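Local atomic coordinates of actin-related protein 8 (Homo sapiens, PDB entry 4FO0), a protein that binds ATP with low basal ATPase activity, does not polymerise, and is a proposed core component of the INO80 chromatin-remodelling complex, needed to recruit INO80 to DNA damage. Residues Asp323-Phe334 with Leu345-Leu355; Pro358-Thr366 with Lys476-Ile484. All blocks are in the same frame, centred on the assembly; numbering follows the deposited sequence.

Contact 1: Asp323-Phe334 with Leu345-Leu355; sequences DQDISGLQDHEF and LYQFRLGDEKL
F334 and F348 both carry CG between backbone N and carbonyl carbon (chi1 67° and 90°), turning the edge of the F334 ring toward the face of F348, centroids 5.6 Å apart. Y346 CB sits over one face of F334 in a CH-pi contact; the Y346 ring is near parallel to it (9°) but slid aside, barely overlapping, and the three rings form the aromatic cluster of this antiparallel beta hairpin. In the hydrogen-bonded pair H332-F348, H332 N reaches F348 O at 2.7 Å. On the H332 face, K354 of the following helix donates from NZ to H332 NE2 at 3.0 Å, near the ring plane. A water links NZ to Q330 OE1 and G328 O. On the other face Q347 NE2 bonds E333 OE2, and in a salt bridge R349 NE reaches D331 OD1 at 2.7 Å from the syn side, tilted out of the carboxylate plane; NH2 makes only a weak bond to OD2. With an alanine in place of R349, the D331 carboxylate would probably lose its cationic mate and be freer to turn. R349 also makes a cation-pi contact with Y108 of helix 102-109, F334, F348 and L350 face helix 306-319, and strand 343-350 lies between 330-336 and 115-118.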
loop_
_atom_site.group_PDB
_atom_site.type_symbol
_atom_site.label_atom_id
_atom_site.label_comp_id
_atom_site.label_asym_id
_atom_site.label_seq_id
_atom_site.Cartn_x
_atom_site.Cartn_y
_atom_site.Cartn_z
ATOM N N ASP A 323 11.656 6.966 -15.631
ATOM C CA ASP A 323 12.585 7.921 -16.214
ATOM C C ASP A 323 12.764 7.677 -17.730
ATOM O O ASP A 323 13.357 6.673 -18.131
ATOM C CB ASP A 323 13.916 7.793 -15.464
ATOM C CG ASP A 323 14.975 8.763 -15.952
ATOM O OD1 ASP A 323 14.738 9.461 -16.966
ATOM O OD2 ASP A 323 16.060 8.808 -15.320
ATOM N N GLN A 324 12.252 8.579 -18.570
ATOM C CA GLN A 324 12.384 8.421 -20.029
ATOM C C GLN A 324 13.822 8.215 -20.468
ATOM O O GLN A 324 14.095 7.521 -21.451
ATOM C CB GLN A 324 11.852 9.640 -20.781
ATOM C CG GLN A 324 10.370 9.659 -20.971
ATOM C CD GLN A 324 9.865 8.537 -21.860
ATOM O OE1 GLN A 324 9.086 7.688 -21.416
ATOM N NE2 GLN A 324 10.276 8.545 -23.129
ATOM N N ASP A 325 14.740 8.826 -19.737
ATOM C CA ASP A 325 16.123 8.915 -20.180
ATOM C C ASP A 325 16.944 7.655 -19.940
ATOM O O ASP A 325 18.036 7.509 -20.494
ATOM C CB ASP A 325 16.787 10.154 -19.580
ATOM C CG ASP A 325 16.077 11.439 -19.983
ATOM O OD1 ASP A 325 15.579 11.518 -21.130
ATOM O OD2 ASP A 325 15.997 12.362 -19.149
ATOM N N ILE A 326 16.411 6.745 -19.130
ATOM C CA ILE A 326 17.004 5.426 -18.956
ATOM C C ILE A 326 16.429 4.522 -20.036
ATOM O O ILE A 326 15.246 4.175 -20.003
ATOM C CB ILE A 326 16.656 4.819 -17.577
ATOM C CG1 ILE A 326 17.187 5.684 -16.443
ATOM C CG2 ILE A 326 17.220 3.420 -17.432
ATOM C CD1 ILE A 326 16.870 5.102 -15.074
ATOM N N SER A 327 17.254 4.134 -20.997
ATOM C CA SER A 327 16.736 3.390 -22.136
ATOM C C SER A 327 17.751 2.387 -22.632
ATOM O O SER A 327 18.887 2.358 -22.161
ATOM C CB SER A 327 16.382 4.353 -23.271
ATOM O OG SER A 327 17.546 5.003 -23.766
ATOM N N GLY A 328 17.332 1.563 -23.585
ATOM C CA GLY A 328 18.181 0.510 -24.116
ATOM C C GLY A 328 18.121 -0.774 -23.311
ATOM O O GLY A 328 17.369 -0.888 -22.340
ATOM N N LEU A 329 18.900 -1.759 -23.740
ATOM C CA LEU A 329 19.057 -2.982 -22.975
ATOM C C LEU A 329 20.155 -2.759 -21.941
ATOM O O LEU A 329 21.198 -2.211 -22.262
ATOM C CB LEU A 329 19.391 -4.147 -23.903
ATOM C CG LEU A 329 18.196 -4.818 -24.578
ATOM C CD1 LEU A 329 18.658 -5.636 -25.752
ATOM C CD2 LEU A 329 17.437 -5.710 -23.600
ATOM N N GLN A 330 19.899 -3.137 -20.693
ATOM C CA GLN A 330 20.899 -3.016 -19.636
ATOM C C GLN A 330 21.197 -4.370 -19.028
ATOM O O GLN A 330 20.334 -5.257 -18.950
ATOM C CB GLN A 330 20.439 -2.076 -18.522
ATOM C CG GLN A 330 21.116 -0.722 -18.506
ATOM C CD GLN A 330 20.426 0.279 -19.424
ATOM O OE1 GLN A 330 19.494 0.967 -19.010
ATOM N NE2 GLN A 330 20.880 0.360 -20.678
ATOM N N ASP A 331 22.431 -4.526 -18.583
ATOM C CA ASP A 331 22.815 -5.743 -17.894
ATOM C C ASP A 331 22.603 -5.575 -16.402
ATOM O O ASP A 331 23.092 -4.619 -15.795
ATOM C CB ASP A 331 24.248 -6.123 -18.240
ATOM C CG ASP A 331 24.352 -6.761 -19.615
ATOM O OD1 ASP A 331 23.481 -7.592 -19.951
ATOM O OD2 ASP A 331 25.289 -6.421 -20.365
ATOM N N HIS A 332 21.816 -6.485 -15.836
ATOM C CA HIS A 332 21.476 -6.466 -14.416
ATOM C C HIS A 332 21.793 -7.799 -13.745
ATOM O O HIS A 332 21.962 -8.835 -14.400
ATOM C CB HIS A 332 19.986 -6.177 -14.231
ATOM C CG HIS A 332 19.541 -4.867 -14.801
ATOM N ND1 HIS A 332 19.755 -3.666 -14.158
ATOM C CD2 HIS A 332 18.876 -4.571 -15.945
ATOM C CE1 HIS A 332 19.246 -2.686 -14.884
ATOM N NE2 HIS A 332 18.710 -3.208 -15.973
ATOM N N GLU A 333 21.865 -7.782 -12.426
ATOM C CA GLU A 333 21.953 -9.046 -11.723
ATOM C C GLU A 333 21.104 -8.972 -10.479
ATOM O O GLU A 333 20.878 -7.891 -9.935
ATOM C CB GLU A 333 23.395 -9.370 -11.362
ATOM C CG GLU A 333 23.991 -8.447 -10.318
ATOM C CD GLU A 333 25.492 -8.648 -10.162
ATOM O OE1 GLU A 333 26.068 -8.081 -9.198
ATOM O OE2 GLU A 333 26.085 -9.371 -11.009
ATOM N N PHE A 334 20.616 -10.123 -10.041
ATOM C CA PHE A 334 19.871 -10.177 -8.800
ATOM C C PHE A 334 20.155 -11.476 -8.070
ATOM O O PHE A 334 20.594 -12.460 -8.679
ATOM C CB PHE A 334 18.369 -10.007 -9.064
ATOM C CG PHE A 334 17.735 -11.142 -9.835
ATOM C CD1 PHE A 334 17.758 -11.162 -11.220
ATOM C CD2 PHE A 334 17.084 -12.173 -9.171
ATOM C CE1 PHE A 334 17.159 -12.207 -11.936
ATOM C CE2 PHE A 334 16.478 -13.219 -9.878
ATOM C CZ PHE A 334 16.507 -13.232 -11.261
ATOM N N LEU A 345 22.996 -16.142 -7.608
ATOM C CA LEU A 345 23.165 -14.866 -8.291
ATOM C C LEU A 345 22.888 -15.025 -9.781
ATOM O O LEU A 345 23.500 -15.860 -10.439
ATOM C CB LEU A 345 24.576 -14.341 -8.102
ATOM C CG LEU A 345 24.815 -13.049 -8.864
ATOM C CD1 LEU A 345 24.098 -11.922 -8.152
ATOM C CD2 LEU A 345 26.294 -12.778 -8.976
ATOM N N TYR A 346 21.960 -14.214 -10.290
ATOM C CA TYR A 346 21.519 -14.255 -11.681
ATOM C C TYR A 346 21.947 -13.019 -12.479
ATOM O O TYR A 346 21.743 -11.878 -12.045
ATOM C CB TYR A 346 19.998 -14.318 -11.739
ATOM C CG TYR A 346 19.394 -15.668 -11.445
ATOM C CD1 TYR A 346 19.112 -16.556 -12.479
ATOM C CD2 TYR A 346 19.057 -16.038 -10.148
ATOM C CE1 TYR A 346 18.539 -17.785 -12.233
ATOM C CE2 TYR A 346 18.485 -17.282 -9.885
ATOM C CZ TYR A 346 18.232 -18.148 -10.932
ATOM O OH TYR A 346 17.664 -19.380 -10.699
ATOM N N GLN A 347 22.531 -13.251 -13.652
ATOM C CA GLN A 347 22.689 -12.193 -14.651
ATOM C C GLN A 347 21.441 -12.125 -15.513
ATOM O O GLN A 347 20.893 -13.155 -15.921
ATOM C CB GLN A 347 23.867 -12.478 -15.586
ATOM C CG GLN A 347 25.177 -12.754 -14.902
ATOM C CD GLN A 347 25.578 -11.635 -13.973
ATOM O OE1 GLN A 347 25.608 -10.464 -14.359
ATOM N NE2 GLN A 347 25.882 -11.987 -12.731
ATOM N N PHE A 348 20.971 -10.925 -15.805
ATOM C CA PHE A 348 20.124 -10.824 -16.986
ATOM C C PHE A 348 19.906 -9.447 -17.540
ATOM O O PHE A 348 20.233 -8.435 -16.913
ATOM C CB PHE A 348 18.820 -11.599 -16.848
ATOM C CG PHE A 348 17.707 -10.818 -16.263
ATOM C CD1 PHE A 348 16.407 -11.000 -16.737
ATOM C CD2 PHE A 348 17.934 -9.940 -15.218
ATOM C CE1 PHE A 348 15.355 -10.301 -16.192
ATOM C CE2 PHE A 348 16.886 -9.223 -14.666
ATOM C CZ PHE A 348 15.596 -9.407 -15.152
ATOM N N ARG A 349 19.383 -9.433 -18.757
ATOM C CA ARG A 349 19.306 -8.204 -19.529
ATOM C C ARG A 349 17.874 -7.686 -19.596
ATOM O O ARG A 349 16.958 -8.433 -19.928
ATOM C CB ARG A 349 19.848 -8.471 -20.916
ATOM C CG ARG A 349 20.496 -7.292 -21.552
ATOM C CD ARG A 349 21.225 -7.748 -22.791
ATOM N NE ARG A 349 22.649 -7.891 -22.526
ATOM C CZ ARG A 349 23.507 -8.414 -23.391
ATOM N NH1 ARG A 349 23.068 -8.857 -24.563
ATOM N NH2 ARG A 349 24.794 -8.504 -23.083
ATOM N N LEU A 350 17.681 -6.417 -19.247
ATOM C CA LEU A 350 16.348 -5.820 -19.275
ATOM C C LEU A 350 16.278 -4.561 -20.102
ATOM O O LEU A 350 17.209 -3.742 -20.105
ATOM C CB LEU A 350 15.873 -5.494 -17.864
ATOM C CG LEU A 350 15.066 -6.626 -17.251
ATOM C CD1 LEU A 350 14.456 -6.190 -15.939
ATOM C CD2 LEU A 350 14.014 -7.083 -18.250
ATOM N N GLY A 351 15.142 -4.392 -20.768
ATOM C CA GLY A 351 14.880 -3.179 -21.520
ATOM C C GLY A 351 13.741 -2.326 -20.995
ATOM O O GLY A 351 13.798 -1.747 -19.906
ATOM N N ASP A 352 12.682 -2.255 -21.781
ATOM C CA ASP A 352 11.642 -1.271 -21.541
ATOM C C ASP A 352 10.664 -1.749 -20.475
ATOM O O ASP A 352 9.998 -0.951 -19.801
ATOM C CB ASP A 352 10.945 -0.931 -22.858
ATOM C CG ASP A 352 11.915 -0.391 -23.908
ATOM O OD1 ASP A 352 12.798 0.435 -23.559
ATOM O OD2 ASP A 352 11.805 -0.813 -25.082
ATOM N N GLU A 353 10.587 -3.061 -20.309
ATOM C CA GLU A 353 9.836 -3.617 -19.199
ATOM C C GLU A 353 10.035 -2.808 -17.887
ATOM O O GLU A 353 9.097 -2.617 -17.116
ATOM C CB GLU A 353 10.214 -5.081 -19.027
ATOM C CG GLU A 353 11.606 -5.397 -19.541
ATOM C CD GLU A 353 11.653 -5.749 -21.020
ATOM O OE1 GLU A 353 12.633 -5.354 -21.682
ATOM O OE2 GLU A 353 10.734 -6.441 -21.519
ATOM N N LYS A 354 11.239 -2.307 -17.649
ATOM C CA LYS A 354 11.499 -1.543 -16.427
ATOM C C LYS A 354 10.681 -0.272 -16.338
ATOM O O LYS A 354 10.455 0.235 -15.242
ATOM C CB LYS A 354 12.983 -1.195 -16.286
ATOM C CG LYS A 354 13.890 -2.394 -16.073
ATOM C CD LYS A 354 15.328 -1.956 -15.957
ATOM C CE LYS A 354 15.867 -1.489 -17.288
ATOM N NZ LYS A 354 17.207 -0.902 -17.075
ATOM N N LEU A 355 10.262 0.248 -17.493
ATOM C CA LEU A 355 9.467 1.477 -17.561
ATOM C C LEU A 355 7.994 1.205 -17.869
ATOM O O LEU A 355 7.118 1.862 -17.347
ATOM C CB LEU A 355 10.043 2.430 -18.603
ATOM C CG LEU A 355 9.242 3.695 -18.924
ATOM C CD1 LEU A 355 9.223 4.680 -17.749
ATOM C CD2 LEU A 355 9.858 4.343 -20.134
HETATM O O HOH W 1 14.399 1.096 -19.160
HETATM O O HOH W 2 17.167 0.402 -19.838
#

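Contact 2: Pro358-Thr366 with Lys476-Ile484; sequences PMALFYPAT and KALGLDKAI. With GOL (glycerol), chain D.
The F362 ring takes L480 CB over one face, offset toward the rim, and D481 CG at its edge, with the carboxylate plane turned 84° from the ring; M359 O also lies in the ring plane at the edge. F362 CD1 lies 3.7 Å from D481 CG, while CE1 comes within 4.2 Å of L480 CB. This is the N-terminal end of helix 480-489 in the actin fold, with G479 at the N-cap position, docked on the irregular chain that follows helix 353-359. D481 holds its CG between backbone N and carbonyl carbon (chi1 54°), which turns the carboxylate back toward the ring edge; its OD2 forms a salt bridge with R523 of helix 516-527, which also bonds Y363 OH. R523 thus joins the buried D481 carboxylate and the Y363 hydroxyl beside the aromatic contact, and F519 of that helix meets the F362 ring as well.

The backbones are joined by one hydrogen bond, from L480 N to L361 O at 3.0 Å, so one of the first-turn amides, which lack a partner within a helix, finds its acceptor in the facing loop. The CA atoms of the two segments come closest at G479 and F362, and G479 CA approaches F362 O in a CA-H...O contact; a side chain at this glycine would run into that oxygen. The P364 ring packs along the 477-479 backbone, its CD 3.6 Å from G479 CA. L480 also touches V251 of strand 247-253 and lies near V253 of the ATP site, placing this junction close to the nucleotide pocket. Glycerol, probably from the crystallisation liquor, bridges the far end: its O3 takes a weak bond from A477 N, and its O1 donates to P364 O at 2.6 Å.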
loop_
_atom_site.group_PDB
_atom_site.type_symbol
_atom_site.label_atom_id
_atom_site.label_comp_id
_atom_site.label_asym_id
_atom_site.label_seq_id
_atom_site.Cartn_x
_atom_site.Cartn_y
_atom_site.Cartn_z
ATOM N N PRO A 358 5.667 0.122 -14.380
ATOM C CA PRO A 358 5.222 1.204 -13.490
ATOM C C PRO A 358 4.185 2.082 -14.169
ATOM O O PRO A 358 3.297 2.612 -13.507
ATOM C CB PRO A 358 6.497 2.028 -13.255
ATOM C CG PRO A 358 7.614 1.112 -13.592
ATOM C CD PRO A 358 7.121 0.126 -14.607
ATOM N N MET A 359 4.305 2.243 -15.482
ATOM C CA MET A 359 3.358 3.059 -16.232
ATOM C C MET A 359 1.996 2.405 -16.415
ATOM O O MET A 359 1.075 3.050 -16.896
ATOM C CB MET A 359 3.915 3.425 -17.596
ATOM C CG MET A 359 5.013 4.450 -17.535
ATOM S SD MET A 359 5.434 5.011 -19.179
ATOM C CE MET A 359 3.796 5.258 -19.863
ATOM N N ALA A 360 1.857 1.136 -16.049
ATOM C CA ALA A 360 0.535 0.533 -16.084
ATOM C C ALA A 360 -0.358 1.178 -15.024
ATOM O O ALA A 360 -1.581 1.074 -15.100
ATOM C CB ALA A 360 0.601 -0.947 -15.905
ATOM N N LEU A 361 0.249 1.855 -14.048
ATOM C CA LEU A 361 -0.521 2.647 -13.080
ATOM C C LEU A 361 -1.313 3.753 -13.775
ATOM O O LEU A 361 -2.331 4.206 -13.270
ATOM C CB LEU A 361 0.381 3.252 -12.003
ATOM C CG LEU A 361 0.952 2.229 -11.028
ATOM C CD1 LEU A 361 2.002 2.873 -10.162
ATOM C CD2 LEU A 361 -0.166 1.616 -10.173
ATOM N N PHE A 362 -0.850 4.170 -14.948
ATOM C CA PHE A 362 -1.544 5.195 -15.708
ATOM C C PHE A 362 -2.405 4.610 -16.824
ATOM O O PHE A 362 -3.296 5.286 -17.355
ATOM C CB PHE A 362 -0.537 6.205 -16.235
ATOM C CG PHE A 362 0.289 6.832 -15.149
ATOM C CD1 PHE A 362 -0.040 8.090 -14.641
ATOM C CD2 PHE A 362 1.375 6.142 -14.599
ATOM C CE1 PHE A 362 0.716 8.659 -13.617
ATOM C CE2 PHE A 362 2.137 6.706 -13.571
ATOM C CZ PHE A 362 1.811 7.963 -13.080
ATOM N N TYR A 363 -2.137 3.347 -17.154
ATOM C CA TYR A 363 -2.935 2.585 -18.118
ATOM C C TYR A 363 -3.324 1.219 -17.546
ATOM O O TYR A 363 -2.932 0.177 -18.068
ATOM C CB TYR A 363 -2.182 2.443 -19.447
ATOM C CG TYR A 363 -1.853 3.783 -20.031
ATOM C CD1 TYR A 363 -2.760 4.443 -20.849
ATOM C CD2 TYR A 363 -0.653 4.420 -19.727
ATOM C CE1 TYR A 363 -2.468 5.692 -21.361
ATOM C CE2 TYR A 363 -0.354 5.663 -20.231
ATOM C CZ TYR A 363 -1.269 6.300 -21.049
ATOM O OH TYR A 363 -0.987 7.545 -21.570
ATOM N N PRO A 364 -4.112 1.231 -16.467
ATOM C CA PRO A 364 -4.431 0.032 -15.685
ATOM C C PRO A 364 -5.186 -1.070 -16.444
ATOM O O PRO A 364 -5.356 -2.161 -15.908
ATOM C CB PRO A 364 -5.272 0.590 -14.529
ATOM C CG PRO A 364 -5.754 1.898 -15.001
ATOM C CD PRO A 364 -4.675 2.445 -15.856
ATOM N N ALA A 365 -5.641 -0.813 -17.659
ATOM C CA ALA A 365 -6.225 -1.896 -18.440
ATOM C C ALA A 365 -5.140 -2.940 -18.683
ATOM O O ALA A 365 -5.418 -4.108 -18.946
ATOM C CB ALA A 365 -6.758 -1.372 -19.749
ATOM N N THR A 366 -3.893 -2.492 -18.599
ATOM C CA THR A 366 -2.728 -3.336 -18.842
ATOM C C THR A 366 -2.707 -4.520 -17.888
ATOM O O THR A 366 -2.153 -5.576 -18.198
ATOM C CB THR A 366 -1.421 -2.519 -18.667
ATOM O OG1 THR A 366 -1.462 -1.375 -19.518
ATOM C CG2 THR A 366 -0.205 -3.331 -19.017
ATOM N N LYS A 476 -14.667 -0.098 -15.139
ATOM C CA LYS A 476 -13.476 0.308 -15.882
ATOM C C LYS A 476 -12.431 0.927 -14.956
ATOM O O LYS A 476 -12.742 1.735 -14.071
ATOM C CB LYS A 476 -13.826 1.261 -17.027
ATOM C CG LYS A 476 -12.687 2.168 -17.454
ATOM C CD LYS A 476 -12.330 1.996 -18.926
ATOM C CE LYS A 476 -11.234 2.982 -19.339
ATOM N NZ LYS A 476 -10.821 2.829 -20.768
ATOM N N ALA A 477 -11.185 0.523 -15.153
ATOM C CA ALA A 477 -10.123 1.004 -14.297
ATOM C C ALA A 477 -9.619 2.329 -14.843
ATOM O O ALA A 477 -9.460 2.510 -16.053
ATOM C CB ALA A 477 -8.994 -0.022 -14.177
ATOM N N LEU A 478 -9.369 3.238 -13.917
ATOM C CA LEU A 478 -9.070 4.621 -14.202
ATOM C C LEU A 478 -7.612 4.892 -13.871
ATOM O O LEU A 478 -7.162 4.620 -12.760
ATOM C CB LEU A 478 -9.978 5.495 -13.333
ATOM C CG LEU A 478 -10.005 6.978 -13.618
ATOM C CD1 LEU A 478 -10.566 7.170 -14.999
ATOM C CD2 LEU A 478 -10.846 7.673 -12.581
ATOM N N GLY A 479 -6.869 5.423 -14.832
ATOM C CA GLY A 479 -5.466 5.714 -14.610
ATOM C C GLY A 479 -5.248 6.741 -13.511
ATOM O O GLY A 479 -6.092 7.591 -13.230
ATOM N N LEU A 480 -4.089 6.666 -12.884
ATOM C CA LEU A 480 -3.805 7.498 -11.732
ATOM C C LEU A 480 -3.978 9.008 -12.020
ATOM O O LEU A 480 -4.620 9.720 -11.255
ATOM C CB LEU A 480 -2.414 7.155 -11.214
ATOM C CG LEU A 480 -1.926 7.895 -9.979
ATOM C CD1 LEU A 480 -2.950 7.788 -8.885
ATOM C CD2 LEU A 480 -0.603 7.300 -9.541
ATOM N N ASP A 481 -3.432 9.482 -13.137
ATOM C CA ASP A 481 -3.527 10.895 -13.507
ATOM C C ASP A 481 -4.957 11.375 -13.816
ATOM O O ASP A 481 -5.361 12.453 -13.385
ATOM C CB ASP A 481 -2.578 11.217 -14.672
ATOM C CG ASP A 481 -2.787 10.305 -15.890
ATOM O OD1 ASP A 481 -3.468 9.257 -15.784
ATOM O OD2 ASP A 481 -2.242 10.638 -16.964
ATOM N N LYS A 482 -5.710 10.577 -14.568
ATOM C CA LYS A 482 -7.119 10.847 -14.818
ATOM C C LYS A 482 -7.921 10.945 -13.517
ATOM O O LYS A 482 -8.795 11.805 -13.381
ATOM C CB LYS A 482 -7.714 9.750 -15.704
ATOM C CG LYS A 482 -7.097 9.678 -17.072
ATOM C CD LYS A 482 -7.724 8.591 -17.941
ATOM C CE LYS A 482 -6.931 8.389 -19.239
ATOM N NZ LYS A 482 -5.513 7.932 -18.984
ATOM N N ALA A 483 -7.627 10.052 -12.574
ATOM C CA ALA A 483 -8.288 10.054 -11.277
ATOM C C ALA A 483 -7.975 11.326 -10.500
ATOM O O ALA A 483 -8.859 11.945 -9.909
ATOM C CB ALA A 483 -7.856 8.866 -10.480
ATOM N N ILE A 484 -6.708 11.712 -10.484
ATOM C CA ILE A 484 -6.334 12.941 -9.812
ATOM C C ILE A 484 -7.110 14.110 -10.388
ATOM O O ILE A 484 -7.695 14.892 -9.649
ATOM C CB ILE A 484 -4.843 13.216 -9.940
ATOM C CG1 ILE A 484 -4.074 12.198 -9.097
ATOM C CG2 ILE A 484 -4.521 14.677 -9.527
ATOM C CD1 ILE A 484 -2.602 12.195 -9.363
HETATM C C1 GOL D . -8.298 -3.881 -16.371
HETATM O O1 GOL D . -7.095 -4.097 -15.632
HETATM C C2 GOL D . -9.312 -2.925 -15.708
HETATM O O2 GOL D . -9.891 -3.565 -14.596
HETATM C C3 GOL D . -10.462 -2.559 -16.660
HETATM O O3 GOL D . -10.140 -1.469 -17.512
#

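Overall arrangement
Along the chain the two contacts follow in series, neither nested nor crossed. Contact 1 closes first, a local hairpin in which only ten residues separate 323-334 from 345-355. The chain then enters helix 353-359, which both contacts share: its first residues belong to contact 1 and its last two to the start of 358-366. There the contacts touch, with E353 O packed 4.2 Å from P358 CD, although their centres lie about 23 Å apart. Contact 2 closes a much longer loop of 109 residues, mostly unmodelled, bringing 476-484 back against 358-366. Together they lead from the outlying three-stranded sheet to helix 480-489, which packs on strand 247-253 of the six-stranded sheet near the nucleotide.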